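Local structure of beta-galactosidase (Streptococcus pneumoniae, 4CUB) at residues Arg48-Asn53 / Gly170-Glu175; Phe83-Gly88 / Leu140-Met145; Ile97-Gly102 / Val153-Ile158; Asp29-Val34 / Asn111-Gly116. The protein is a carbohydrate-binding part of a beta-galactosidase, an enzyme that removes terminal beta-linked galactose, and holds a galactose unit at one end of a beta-sandwich domain. All blocks are in the same frame, centred on the assembly; numbering follows the deposited sequence.

How the interactions relate
All four contacts belong to one galactose-binding beta-sandwich domain. Interactions 1, 2 and 4 gather at its sugar-binding end: the centre of interaction 1 lies about 9 Å from that of interaction 2 and about 10 Å from that of interaction 4. Each of the three supplies residues to the galactose site, so loops distant in sequence converge on one sugar. Interactions 1 and 4 also share the calcium ion. Interaction 3 sits across the chain's centre from interactions 1 and 2, about 22 Å from interaction 1 between centres, although strands 89-100 and 170-177 are neighbours in the same sheet. By first segment the chain order is interaction 4, 1, 2, 3; by second segment it is 4, 2, 3, 1.

Interaction 1 (Arg48-Asn53 / Gly170-Glu175); sequences RWTNWN and GTSITE. With CA (calcium ion), chain E; GAL (beta-D-galactopyranose), chain C; EDO (1,2-ethanediol), chain G.
Trp49 and Ile173 form an antiparallel hydrogen-bonded pair, with Trp49 N 2.8 Å from Ile173 O and a nearly straight return bond (171°) from Ile173 N to Trp49 O. Their side chains share one face of the sheet, where Trp49 CE3 approaches Ile173 CD1 and CZ3 lies near the carbonyl of Thr171. The indole NH bonds to Ser25 OG. On the other face, Thr50 CG2 and the CD of Arg48 both pack on Ser172 OG.

Asn51 carries the pairing past the strand end. With chi1 at 65° its amide turns back toward the 170-175 strand, and Asn51 OD1 takes the N-H of Thr171 N at 2.8 Å almost head-on, while Asn51 N gives a longer bond to Thr171 O. A water joins Asn51 ND2 to Thr171 OG1, so both ends of the amide are held. Beyond it the backbone of Trp52 runs beside Gly170, Trp52 CA to Gly170 CA 4.1 Å, while the indole leads off to the sugar. Trp52 N closes an ST turn on Thr50 OG1, which also bonds Asp29.

Residues 48-53 also reach the sugar. Arg48 runs extended from CG to NE, laying the guanidinium edge beside the galactose. Arg48 NE donates to GAL O3 at 3.0 Å. Arg48 NH2 donates to GAL O4 at 2.7 Å. Trp52 instead offers a ring face, GAL C5 lying 3.3 Å above its plane toward the rim. At the far end Thr174 O and Glu175 OE1 bind calcium, together with Asn33, Asp36, Leu38 and Asn47. An aromatic platform combined with hydrogen bonds to the axial O4 is typical of galactose-binding sites in beta-sandwich carbohydrate-binding modules.

Interaction 2 (Phe83-Gly88 / Leu140-Met145); sequences FHEDHG and LKAGEM. With GAL (beta-D-galactopyranose), chain C.
The backbones of Phe83 and Gly143 meet through one hydrogen bond, Gly143 N to Phe83 O at 2.8 Å and 158°, where strand 70-83 runs out and the loop 140-145 leads into strand 145-155. The same carbonyl also receives the CA-H of Ala142, with Phe83 O 3.1 Å from Ala142 CA, so two neighbouring residues converge on it. At the backbone angles of Gly143 (phi 91°, psi 12°) a CB would press on the carbonyl O of Ala142.

Phe83 points its CE2 and CZ at Leu140 CD1, the closer being Phe83 CE2 at 3.8 Å; the ring presents its edge to Lys141 O. Pro92 touches both Phe83 and Leu140. Toward the solvent side, the methyl of Ala142 lies against the aliphatic part of Glu85 in one of the two conformers of that glutamate.

Past Glu85 the first segment leaves its partner and enters the sugar site. Asp86 CG sits between the backbone N and carbonyl carbon (chi1 59°), and its two oxygens divide the galactose: Asp86 OD1 accepts from GAL O6 and Asp86 OD2 from GAL O4, each at 2.7 Å. Val89 N also donates to OD1. The bond from Gly88 N to OD1 closes an Asx turn, and the loop so shaped forms one side of the galactose-binding site on the beta-sandwich.

Interaction 3 (Ile97-Gly102 / Val153-Ile158); sequences IEYYVG and VETYAI
Val153 opens the contact by lying over the ring of Tyr99. Its CG1 stands 3.8 Å from the ring centroid and only 11° off the normal, a CH-pi contact, while CG2 covers the CG side of the same face. Tyr99 CG lies between its backbone N and carbonyl carbon (chi1 70°), which turns the ring across the valine. Glu154 faces away, but its carbonyl is joined to Tyr100 O by a water that donates to both.

Thr155 is directed toward strand 89-100. Thr155 OG1 lies 3.0 Å from Tyr100 O, and its CG2 approaches Tyr99 CB. This is the corner at which strand 145-155 gives way to strand 157-164, and the second segment thereby bridges two strands of the galactose-binding beta-sandwich, one pairing with 70-83 and the other with 89-100.

Tyr156 follows in the turn, its ring edge toward Tyr100 CD2, and its N bonds a second water that donates to Tyr100 O. Ala157 then takes up regular pairing: Ala157 O accepts from Tyr100 N at 3.0 Å. Beside this bond Tyr100 CB comes within 4.2 Å of Ala157 CB. Tyr100 OH bonds Thr104 O. Ile158 forms an antiparallel non-hydrogen-bonded pair with Tyr99, Ile158 CG2 against Tyr99 CB at 3.9 Å, and its CA-H faces Glu98 O.

Interaction 4 (Asp29-Val34 / Asn111-Gly116); sequences DPVSNV and NPSFVG. With CA (calcium ion), chain E; GAL (beta-D-galactopyranose), chain C; EDO (1,2-ethanediol), chain G.
Ser113 OG makes the central bond of this small contact, accepting from Val31 N at 2.8 Å with an angle of 162°. The hydroxyl is placed there by chi1 of -79°, which sets OG beside its own backbone N and anti to the carbonyl carbon, and it settles into the bend between Pro30 and Val31. Pro30 CA lies 3.4 Å from Ser113 OG, with the proline CB slightly farther.

The tight part is on the Val31 side. Val31 points toward the partner loop, and Val31 CG1 touches both Ser113 OG and Pro112 O, each at 3.6 Å. Behind it the valine is buried against Ala22, Trp49 and Val61, so the contact rests on the sandwich core.

The other side is looser and wet. A water bonds Ser113 OG at 2.7 Å and accepts, at greater length, from the N of exposed Ser32, linking the two serines. The 111-116 loop is steadied separately, Ser113 O accepting from Ser25 OG.

On the first segment, the residues flanking the contact turn to the ligands. Asp29 OD2 accepts from GAL O3 at 2.6 Å and also bonds Asn26, whereas OD1 takes a 1,2-ethanediol that is probably from the crystallisation liquor. The backbone O of Asn33, within the 3-10 turn that starts at Val31, binds calcium at 2.2 Å. A calcium-binding loop that also supplies a carboxylate to the sugar is in keeping with the galactose-binding domain-like beta-sandwich fold.

Interaction 1 (Arg48-Asn53 / Gly170-Glu175)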
# COMPACT_ATOMS: atom_id res chain seq x y z
N ARG A 48 8.44 -9.02 -2.07
CA ARG A 48 7.82 -7.87 -2.76
C ARG A 48 6.39 -8.14 -3.17
O ARG A 48 6.01 -9.28 -3.40
CB ARG A 48 8.65 -7.42 -3.97
CG ARG A 48 8.84 -8.45 -5.08
CD ARG A 48 9.80 -7.92 -6.15
NE ARG A 48 10.15 -8.93 -7.16
CZ ARG A 48 11.22 -9.72 -7.09
NH1 ARG A 48 12.07 -9.64 -6.05
NH2 ARG A 48 11.44 -10.61 -8.05
N TRP A 49 5.59 -7.08 -3.20
CA TRP A 49 4.33 -7.11 -3.93
C TRP A 49 4.66 -6.61 -5.32
O TRP A 49 5.47 -5.67 -5.45
CB TRP A 49 3.28 -6.17 -3.31
CG TRP A 49 2.10 -5.98 -4.25
CD1 TRP A 49 0.99 -6.79 -4.36
CD2 TRP A 49 1.94 -4.95 -5.24
NE1 TRP A 49 0.15 -6.30 -5.33
CE2 TRP A 49 0.71 -5.18 -5.89
CE3 TRP A 49 2.71 -3.84 -5.63
CZ2 TRP A 49 0.22 -4.35 -6.94
CZ3 TRP A 49 2.23 -3.01 -6.66
CH2 TRP A 49 1.00 -3.27 -7.30
N THR A 50 4.05 -7.21 -6.35
CA THR A 50 4.11 -6.64 -7.72
C THR A 50 2.82 -6.97 -8.39
O THR A 50 2.15 -7.92 -7.98
CB THR A 50 5.22 -7.22 -8.65
OG1 THR A 50 4.80 -8.49 -9.19
CG2 THR A 50 6.57 -7.38 -7.93
N ASN A 51 2.46 -6.19 -9.41
CA ASN A 51 1.48 -6.65 -10.38
C ASN A 51 2.09 -7.03 -11.73
O ASN A 51 1.51 -6.77 -12.80
CB ASN A 51 0.31 -5.65 -10.52
CG ASN A 51 0.73 -4.30 -11.10
OD1 ASN A 51 1.92 -3.98 -11.24
ND2 ASN A 51 -0.28 -3.49 -11.44
N TRP A 52 3.27 -7.66 -11.71
CA TRP A 52 3.98 -8.06 -12.94
C TRP A 52 3.09 -8.96 -13.82
O TRP A 52 2.61 -9.99 -13.35
CB TRP A 52 5.26 -8.82 -12.58
CG TRP A 52 6.09 -9.34 -13.77
CD1 TRP A 52 7.06 -8.66 -14.46
CD2 TRP A 52 6.07 -10.68 -14.33
NE1 TRP A 52 7.62 -9.48 -15.44
CE2 TRP A 52 7.04 -10.72 -15.37
CE3 TRP A 52 5.33 -11.84 -14.05
CZ2 TRP A 52 7.27 -11.87 -16.14
CZ3 TRP A 52 5.55 -12.98 -14.82
CH2 TRP A 52 6.52 -12.99 -15.85
N ASN A 53 2.87 -8.55 -15.07
CA ASN A 53 2.20 -9.38 -16.06
C ASN A 53 0.74 -9.60 -15.71
O ASN A 53 0.15 -10.58 -16.14
CB ASN A 53 2.89 -10.74 -16.24
CG ASN A 53 2.51 -11.44 -17.55
OD1 ASN A 53 2.33 -10.77 -18.57
ND2 ASN A 53 2.39 -12.76 -17.52
N GLY A 170 5.18 -4.30 -14.63
CA GLY A 170 4.43 -4.04 -13.39
C GLY A 170 5.09 -3.05 -12.44
O GLY A 170 6.21 -2.59 -12.67
N THR A 171 4.37 -2.71 -11.37
CA THR A 171 4.91 -1.87 -10.30
C THR A 171 5.35 -2.84 -9.19
O THR A 171 4.81 -3.93 -9.10
CB THR A 171 3.85 -0.86 -9.80
OG1 THR A 171 3.44 -0.02 -10.90
CG2 THR A 171 4.42 0.03 -8.72
N SER A 172 6.31 -2.43 -8.36
CA SER A 172 6.90 -3.32 -7.38
C SER A 172 7.21 -2.59 -6.09
O SER A 172 7.83 -1.51 -6.12
CB SER A 172 8.20 -3.92 -7.95
OG SER A 172 8.72 -4.89 -7.05
N ILE A 173 6.83 -3.20 -4.96
CA ILE A 173 7.07 -2.63 -3.62
C ILE A 173 7.57 -3.72 -2.64
O ILE A 173 6.90 -4.73 -2.42
CB ILE A 173 5.78 -1.97 -3.02
CG1 ILE A 173 5.31 -0.77 -3.86
CG2 ILE A 173 5.97 -1.53 -1.57
CD1 ILE A 173 3.91 -0.30 -3.52
N THR A 174 8.73 -3.53 -2.05
CA THR A 174 9.18 -4.50 -1.05
C THR A 174 8.57 -4.31 0.37
O THR A 174 8.35 -5.30 1.10
CB THR A 174 10.72 -4.61 -1.00
OG1 THR A 174 11.07 -5.58 -0.00
CG2 THR A 174 11.39 -3.28 -0.63
N GLU A 175 8.25 -3.05 0.71
CA GLU A 175 7.75 -2.70 2.05
C GLU A 175 7.15 -1.29 2.06
O GLU A 175 7.68 -0.40 1.42
CB GLU A 175 8.92 -2.75 3.06
CG GLU A 175 8.54 -2.70 4.54
CD GLU A 175 7.87 -3.96 5.03
OE1 GLU A 175 7.78 -4.93 4.26
OE2 GLU A 175 7.39 -3.98 6.17
CA CA E . 8.49 -6.72 2.90
C1 GAL C . 8.73 -12.68 -12.05
C2 GAL C . 8.55 -12.31 -10.57
C3 GAL C . 8.29 -10.80 -10.40
C4 GAL C . 9.33 -9.98 -11.15
C5 GAL C . 9.37 -10.41 -12.63
C6 GAL C . 10.49 -9.72 -13.41
O2 GAL C . 7.47 -13.03 -10.01
O3 GAL C . 8.29 -10.42 -9.03
O4 GAL C . 10.60 -10.13 -10.55
O5 GAL C . 9.64 -11.80 -12.69
O6 GAL C . 10.19 -8.38 -13.72
C1 EDO G . 8.05 -13.86 -2.39
O1 EDO G . 6.63 -13.98 -2.27
C2 EDO G . 8.37 -13.18 -3.72
O2 EDO G . 8.02 -11.79 -3.66
O HOH W 1 0.76 -0.46 -11.27

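Interaction 2 (Phe83-Gly88 / Leu140-Met145)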
# COMPACT_ATOMS: atom_id res chain seq x y z
N PHE A 83 10.23 1.17 -3.22
CA PHE A 83 10.03 0.56 -4.55
C PHE A 83 11.23 -0.32 -4.95
O PHE A 83 12.38 0.04 -4.71
CB PHE A 83 9.81 1.64 -5.64
CG PHE A 83 8.55 2.44 -5.46
CD1 PHE A 83 7.29 1.85 -5.66
CD2 PHE A 83 8.61 3.77 -5.04
CE1 PHE A 83 6.12 2.59 -5.47
CE2 PHE A 83 7.45 4.50 -4.85
CZ PHE A 83 6.19 3.90 -5.06
N HIS A 84 10.92 -1.45 -5.57
CA HIS A 84 11.90 -2.38 -6.11
C HIS A 84 11.90 -2.33 -7.65
O HIS A 84 10.86 -2.07 -8.27
CB HIS A 84 11.56 -3.80 -5.58
CG HIS A 84 12.14 -4.91 -6.41
ND1 HIS A 84 11.59 -5.29 -7.62
CD2 HIS A 84 13.21 -5.71 -6.20
CE1 HIS A 84 12.32 -6.27 -8.13
NE2 HIS A 84 13.29 -6.55 -7.28
N GLU A 85 13.06 -2.56 -8.26
CA GLU A 85 13.11 -2.72 -9.70
C GLU A 85 13.97 -3.91 -10.14
O GLU A 85 14.93 -4.30 -9.46
CB GLU A 85 13.56 -1.42 -10.39
CG GLU A 85 15.03 -1.07 -10.19
CD GLU A 85 15.49 0.09 -11.05
OE1 GLU A 85 14.66 0.96 -11.41
OE2 GLU A 85 16.69 0.13 -11.36
N ASP A 86 13.60 -4.49 -11.27
CA ASP A 86 14.48 -5.41 -12.00
C ASP A 86 14.17 -5.18 -13.50
O ASP A 86 13.61 -4.13 -13.84
CB ASP A 86 14.37 -6.88 -11.53
CG ASP A 86 12.96 -7.48 -11.67
OD1 ASP A 86 12.18 -7.06 -12.54
OD2 ASP A 86 12.61 -8.41 -10.89
N HIS A 87 14.51 -6.12 -14.37
CA HIS A 87 14.28 -5.91 -15.81
C HIS A 87 12.81 -5.71 -16.16
O HIS A 87 12.51 -5.00 -17.13
CB HIS A 87 14.86 -7.07 -16.64
CG HIS A 87 14.19 -8.38 -16.40
ND1 HIS A 87 14.43 -9.15 -15.28
CD2 HIS A 87 13.27 -9.05 -17.13
CE1 HIS A 87 13.69 -10.24 -15.33
NE2 HIS A 87 12.98 -10.21 -16.44
N GLY A 88 11.91 -6.29 -15.38
CA GLY A 88 10.49 -6.27 -15.69
C GLY A 88 9.57 -5.49 -14.77
O GLY A 88 8.43 -5.22 -15.15
N LEU A 140 10.40 9.58 -7.99
CA LEU A 140 10.37 8.33 -7.21
C LEU A 140 11.61 7.49 -7.54
O LEU A 140 12.07 7.50 -8.67
CB LEU A 140 9.10 7.53 -7.50
CG LEU A 140 7.74 8.12 -7.17
CD1 LEU A 140 6.67 7.09 -7.53
CD2 LEU A 140 7.62 8.51 -5.70
N LYS A 141 12.16 6.77 -6.56
CA LYS A 141 13.32 5.92 -6.83
C LYS A 141 13.21 4.55 -6.21
O LYS A 141 12.90 4.41 -5.00
CB LYS A 141 14.64 6.56 -6.35
CG LYS A 141 14.99 7.89 -7.01
CD LYS A 141 15.25 7.73 -8.50
CE LYS A 141 15.13 9.06 -9.24
NZ LYS A 141 16.29 9.97 -8.96
N ALA A 142 13.48 3.55 -7.04
CA ALA A 142 13.67 2.19 -6.56
C ALA A 142 14.93 2.13 -5.71
O ALA A 142 15.87 2.91 -5.91
CB ALA A 142 13.79 1.24 -7.73
N GLY A 143 14.97 1.19 -4.78
CA GLY A 143 16.20 1.00 -4.00
C GLY A 143 16.35 1.79 -2.71
O GLY A 143 17.45 1.82 -2.15
N GLU A 144 15.26 2.41 -2.23
CA GLU A 144 15.23 3.18 -0.97
C GLU A 144 13.78 3.44 -0.59
O GLU A 144 12.91 3.38 -1.46
CB GLU A 144 15.95 4.54 -1.10
CG GLU A 144 15.30 5.52 -2.09
CD GLU A 144 16.07 6.83 -2.26
OE1 GLU A 144 17.02 6.90 -3.06
OE2 GLU A 144 15.71 7.82 -1.61
N MET A 145 13.53 3.77 0.68
CA MET A 145 12.19 4.17 1.15
C MET A 145 11.92 5.60 0.70
O MET A 145 12.69 6.52 1.01
CB MET A 145 12.10 4.05 2.67
CG MET A 145 12.45 2.67 3.21
SD MET A 145 11.30 1.36 2.69
CE MET A 145 9.78 1.87 3.51
C1 GAL C . 8.73 -12.68 -12.05
C2 GAL C . 8.55 -12.31 -10.57
C3 GAL C . 8.29 -10.80 -10.40
C4 GAL C . 9.33 -9.98 -11.15
C5 GAL C . 9.37 -10.41 -12.63
C6 GAL C . 10.49 -9.72 -13.41
O2 GAL C . 7.47 -13.03 -10.01
O3 GAL C . 8.29 -10.42 -9.03
O4 GAL C . 10.60 -10.13 -10.55
O5 GAL C . 9.64 -11.80 -12.69
O6 GAL C . 10.19 -8.38 -13.72

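Interaction 3 (Ile97-Gly102 / Val153-Ile158)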
# COMPACT_ATOMS: atom_id res chain seq x y z
N ILE A 97 -2.29 9.30 -3.79
CA ILE A 97 -2.36 8.82 -2.41
C ILE A 97 -3.71 9.23 -1.85
O ILE A 97 -4.04 10.42 -1.78
CB ILE A 97 -1.18 9.31 -1.54
CG1 ILE A 97 0.14 8.84 -2.17
CG2 ILE A 97 -1.30 8.81 -0.09
CD1 ILE A 97 1.37 9.37 -1.47
N GLU A 98 -4.49 8.23 -1.45
CA GLU A 98 -5.91 8.38 -1.12
C GLU A 98 -6.22 7.83 0.27
O GLU A 98 -5.50 6.96 0.75
CB GLU A 98 -6.75 7.67 -2.18
CG GLU A 98 -6.78 8.40 -3.51
CD GLU A 98 -7.21 7.54 -4.69
OE1 GLU A 98 -6.80 6.35 -4.77
OE2 GLU A 98 -7.92 8.05 -5.58
N TYR A 99 -7.28 8.35 0.91
CA TYR A 99 -7.70 7.85 2.23
C TYR A 99 -9.19 7.54 2.24
O TYR A 99 -9.95 8.12 1.46
CB TYR A 99 -7.31 8.82 3.39
CG TYR A 99 -8.07 10.14 3.42
CD1 TYR A 99 -7.74 11.18 2.53
CD2 TYR A 99 -9.11 10.35 4.33
CE1 TYR A 99 -8.44 12.39 2.54
CE2 TYR A 99 -9.80 11.56 4.36
CZ TYR A 99 -9.47 12.57 3.46
OH TYR A 99 -10.17 13.75 3.48
N TYR A 100 -9.61 6.63 3.13
CA TYR A 100 -10.98 6.10 3.16
C TYR A 100 -11.96 7.05 3.84
O TYR A 100 -11.72 7.48 4.98
CB TYR A 100 -11.02 4.73 3.87
CG TYR A 100 -12.37 4.01 3.78
CD1 TYR A 100 -12.71 3.27 2.64
CD2 TYR A 100 -13.27 4.06 4.83
CE1 TYR A 100 -13.93 2.62 2.56
CE2 TYR A 100 -14.51 3.42 4.75
CZ TYR A 100 -14.82 2.70 3.61
OH TYR A 100 -16.01 2.06 3.54
N VAL A 101 -13.07 7.36 3.15
CA VAL A 101 -14.11 8.24 3.68
C VAL A 101 -15.50 7.60 3.70
O VAL A 101 -16.46 8.23 4.14
CB VAL A 101 -14.18 9.59 2.93
CG1 VAL A 101 -12.96 10.44 3.26
CG2 VAL A 101 -14.33 9.39 1.42
N GLY A 102 -15.61 6.36 3.24
CA GLY A 102 -16.90 5.67 3.22
C GLY A 102 -17.62 5.68 4.55
O GLY A 102 -17.02 5.42 5.60
N VAL A 153 -5.13 13.07 8.63
CA VAL A 153 -6.50 12.58 8.48
C VAL A 153 -6.77 11.41 9.44
O VAL A 153 -5.86 10.64 9.78
CB VAL A 153 -6.87 12.11 7.03
CG1 VAL A 153 -6.82 13.25 6.03
CG2 VAL A 153 -6.00 10.94 6.57
N GLU A 154 -8.03 11.30 9.87
CA GLU A 154 -8.47 10.21 10.71
C GLU A 154 -9.19 9.20 9.81
O GLU A 154 -10.29 9.46 9.33
CB GLU A 154 -9.42 10.73 11.80
CG GLU A 154 -9.54 9.84 13.02
CD GLU A 154 -10.49 10.41 14.06
OE1 GLU A 154 -10.83 11.61 13.97
OE2 GLU A 154 -10.90 9.66 14.96
N THR A 155 -8.54 8.07 9.57
CA THR A 155 -9.04 7.08 8.61
C THR A 155 -8.85 5.62 9.04
O THR A 155 -7.98 5.30 9.88
CB THR A 155 -8.48 7.33 7.20
OG1 THR A 155 -9.15 6.52 6.22
CG2 THR A 155 -6.97 7.06 7.13
N TYR A 156 -9.71 4.76 8.50
CA TYR A 156 -9.57 3.30 8.64
C TYR A 156 -8.48 2.78 7.71
O TYR A 156 -7.92 1.72 7.95
CB TYR A 156 -10.88 2.56 8.32
CG TYR A 156 -11.96 2.67 9.37
CD1 TYR A 156 -11.79 2.08 10.63
CD2 TYR A 156 -13.15 3.35 9.11
CE1 TYR A 156 -12.78 2.17 11.59
CE2 TYR A 156 -14.16 3.44 10.05
CZ TYR A 156 -13.97 2.86 11.30
OH TYR A 156 -14.94 2.95 12.25
N ALA A 157 -8.20 3.51 6.64
CA ALA A 157 -7.30 3.00 5.61
C ALA A 157 -6.73 4.09 4.73
O ALA A 157 -7.42 5.04 4.40
CB ALA A 157 -8.04 1.97 4.74
N ILE A 158 -5.47 3.94 4.34
CA ILE A 158 -4.94 4.71 3.21
C ILE A 158 -4.38 3.77 2.12
O ILE A 158 -3.95 2.66 2.41
CB ILE A 158 -3.87 5.76 3.64
CG1 ILE A 158 -2.59 5.10 4.12
CG2 ILE A 158 -4.39 6.69 4.73
CD1 ILE A 158 -1.34 5.86 3.70
O HOH W 2 -12.26 6.17 7.50
O HOH W 3 -11.65 9.73 6.94

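Interaction 4 (Asp29-Val34 / Asn111-Gly116)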
# COMPACT_ATOMS: atom_id res chain seq x y z
N ASP A 29 3.81 -12.90 -5.77
CA ASP A 29 4.16 -11.68 -4.99
C ASP A 29 2.97 -11.10 -4.20
O ASP A 29 2.52 -9.98 -4.46
CB ASP A 29 4.69 -10.59 -5.90
CG ASP A 29 5.92 -11.01 -6.69
OD1 ASP A 29 6.81 -11.60 -6.08
OD2 ASP A 29 5.97 -10.73 -7.91
N PRO A 30 2.47 -11.85 -3.21
CA PRO A 30 1.27 -11.44 -2.47
C PRO A 30 1.47 -10.10 -1.71
O PRO A 30 2.59 -9.78 -1.31
CB PRO A 30 1.08 -12.58 -1.46
CG PRO A 30 2.45 -13.18 -1.28
CD PRO A 30 3.15 -13.02 -2.60
N VAL A 31 0.39 -9.33 -1.51
CA VAL A 31 0.50 -7.98 -0.92
C VAL A 31 0.89 -8.02 0.58
O VAL A 31 1.33 -7.04 1.12
CB VAL A 31 -0.77 -7.12 -1.15
CG1 VAL A 31 -1.95 -7.59 -0.29
CG2 VAL A 31 -0.47 -5.64 -0.92
N SER A 32 0.73 -9.17 1.23
CA SER A 32 1.21 -9.36 2.62
C SER A 32 2.73 -9.19 2.76
O SER A 32 3.22 -8.96 3.86
CB SER A 32 0.82 -10.74 3.10
OG SER A 32 1.27 -11.73 2.18
N ASN A 33 3.47 -9.32 1.66
CA ASN A 33 4.91 -8.99 1.61
C ASN A 33 5.29 -7.52 1.96
O ASN A 33 6.35 -7.32 2.51
CB ASN A 33 5.53 -9.37 0.26
CG ASN A 33 5.73 -10.88 0.09
OD1 ASN A 33 5.91 -11.63 1.06
ND2 ASN A 33 5.73 -11.31 -1.13
N VAL A 34 4.43 -6.54 1.65
CA VAL A 34 4.69 -5.11 1.91
C VAL A 34 4.65 -4.64 3.39
O VAL A 34 5.07 -3.52 3.67
CB VAL A 34 3.83 -4.12 1.04
CG1 VAL A 34 3.86 -4.51 -0.44
CG2 VAL A 34 2.40 -3.98 1.55
N ASN A 111 -9.89 -11.97 0.14
CA ASN A 111 -8.64 -12.22 -0.54
C ASN A 111 -7.93 -10.87 -0.77
O ASN A 111 -8.10 -10.24 -1.82
CB ASN A 111 -8.90 -13.01 -1.82
CG ASN A 111 -9.72 -14.26 -1.56
OD1 ASN A 111 -9.20 -15.28 -1.09
ND2 ASN A 111 -11.03 -14.15 -1.77
N PRO A 112 -7.14 -10.43 0.23
CA PRO A 112 -6.54 -9.08 0.26
C PRO A 112 -5.56 -8.74 -0.87
O PRO A 112 -5.40 -7.54 -1.19
CB PRO A 112 -5.81 -9.04 1.63
CG PRO A 112 -6.39 -10.16 2.42
CD PRO A 112 -6.75 -11.21 1.42
N SER A 113 -4.94 -9.76 -1.47
CA SER A 113 -4.04 -9.55 -2.61
C SER A 113 -4.76 -9.26 -3.92
O SER A 113 -4.12 -8.89 -4.89
CB SER A 113 -3.10 -10.75 -2.84
OG SER A 113 -2.01 -10.75 -1.93
N PHE A 114 -6.08 -9.48 -3.94
CA PHE A 114 -6.94 -9.37 -5.15
C PHE A 114 -8.29 -8.77 -4.75
O PHE A 114 -9.34 -9.38 -5.00
CB PHE A 114 -7.18 -10.76 -5.79
CG PHE A 114 -5.93 -11.57 -6.01
CD1 PHE A 114 -5.20 -11.43 -7.18
CD2 PHE A 114 -5.46 -12.44 -5.03
CE1 PHE A 114 -4.01 -12.15 -7.37
CE2 PHE A 114 -4.28 -13.17 -5.21
CZ PHE A 114 -3.56 -13.02 -6.37
N VAL A 115 -8.29 -7.60 -4.12
CA VAL A 115 -9.57 -6.97 -3.71
C VAL A 115 -10.53 -6.69 -4.89
O VAL A 115 -11.76 -6.74 -4.74
CB VAL A 115 -9.33 -5.71 -2.84
CG1 VAL A 115 -10.67 -5.05 -2.42
CG2 VAL A 115 -8.51 -6.08 -1.60
N GLY A 116 -9.98 -6.44 -6.08
CA GLY A 116 -10.85 -6.14 -7.24
C GLY A 116 -11.74 -7.32 -7.65
O GLY A 116 -12.68 -7.14 -8.43
CA CA E . 8.49 -6.72 2.90
C1 GAL C . 8.73 -12.68 -12.05
C2 GAL C . 8.55 -12.31 -10.57
C3 GAL C . 8.29 -10.80 -10.40
C4 GAL C . 9.33 -9.98 -11.15
C5 GAL C . 9.37 -10.41 -12.63
C6 GAL C . 10.49 -9.72 -13.41
O2 GAL C . 7.47 -13.03 -10.01
O3 GAL C . 8.29 -10.42 -9.03
O4 GAL C . 10.60 -10.13 -10.55
O5 GAL C . 9.64 -11.80 -12.69
O6 GAL C . 10.19 -8.38 -13.72
C1 EDO G . 8.05 -13.86 -2.39
O1 EDO G . 6.63 -13.98 -2.27
C2 EDO G . 8.37 -13.18 -3.72
O2 EDO G . 8.02 -11.79 -3.66
O HOH W 4 -2.01 -10.89 0.78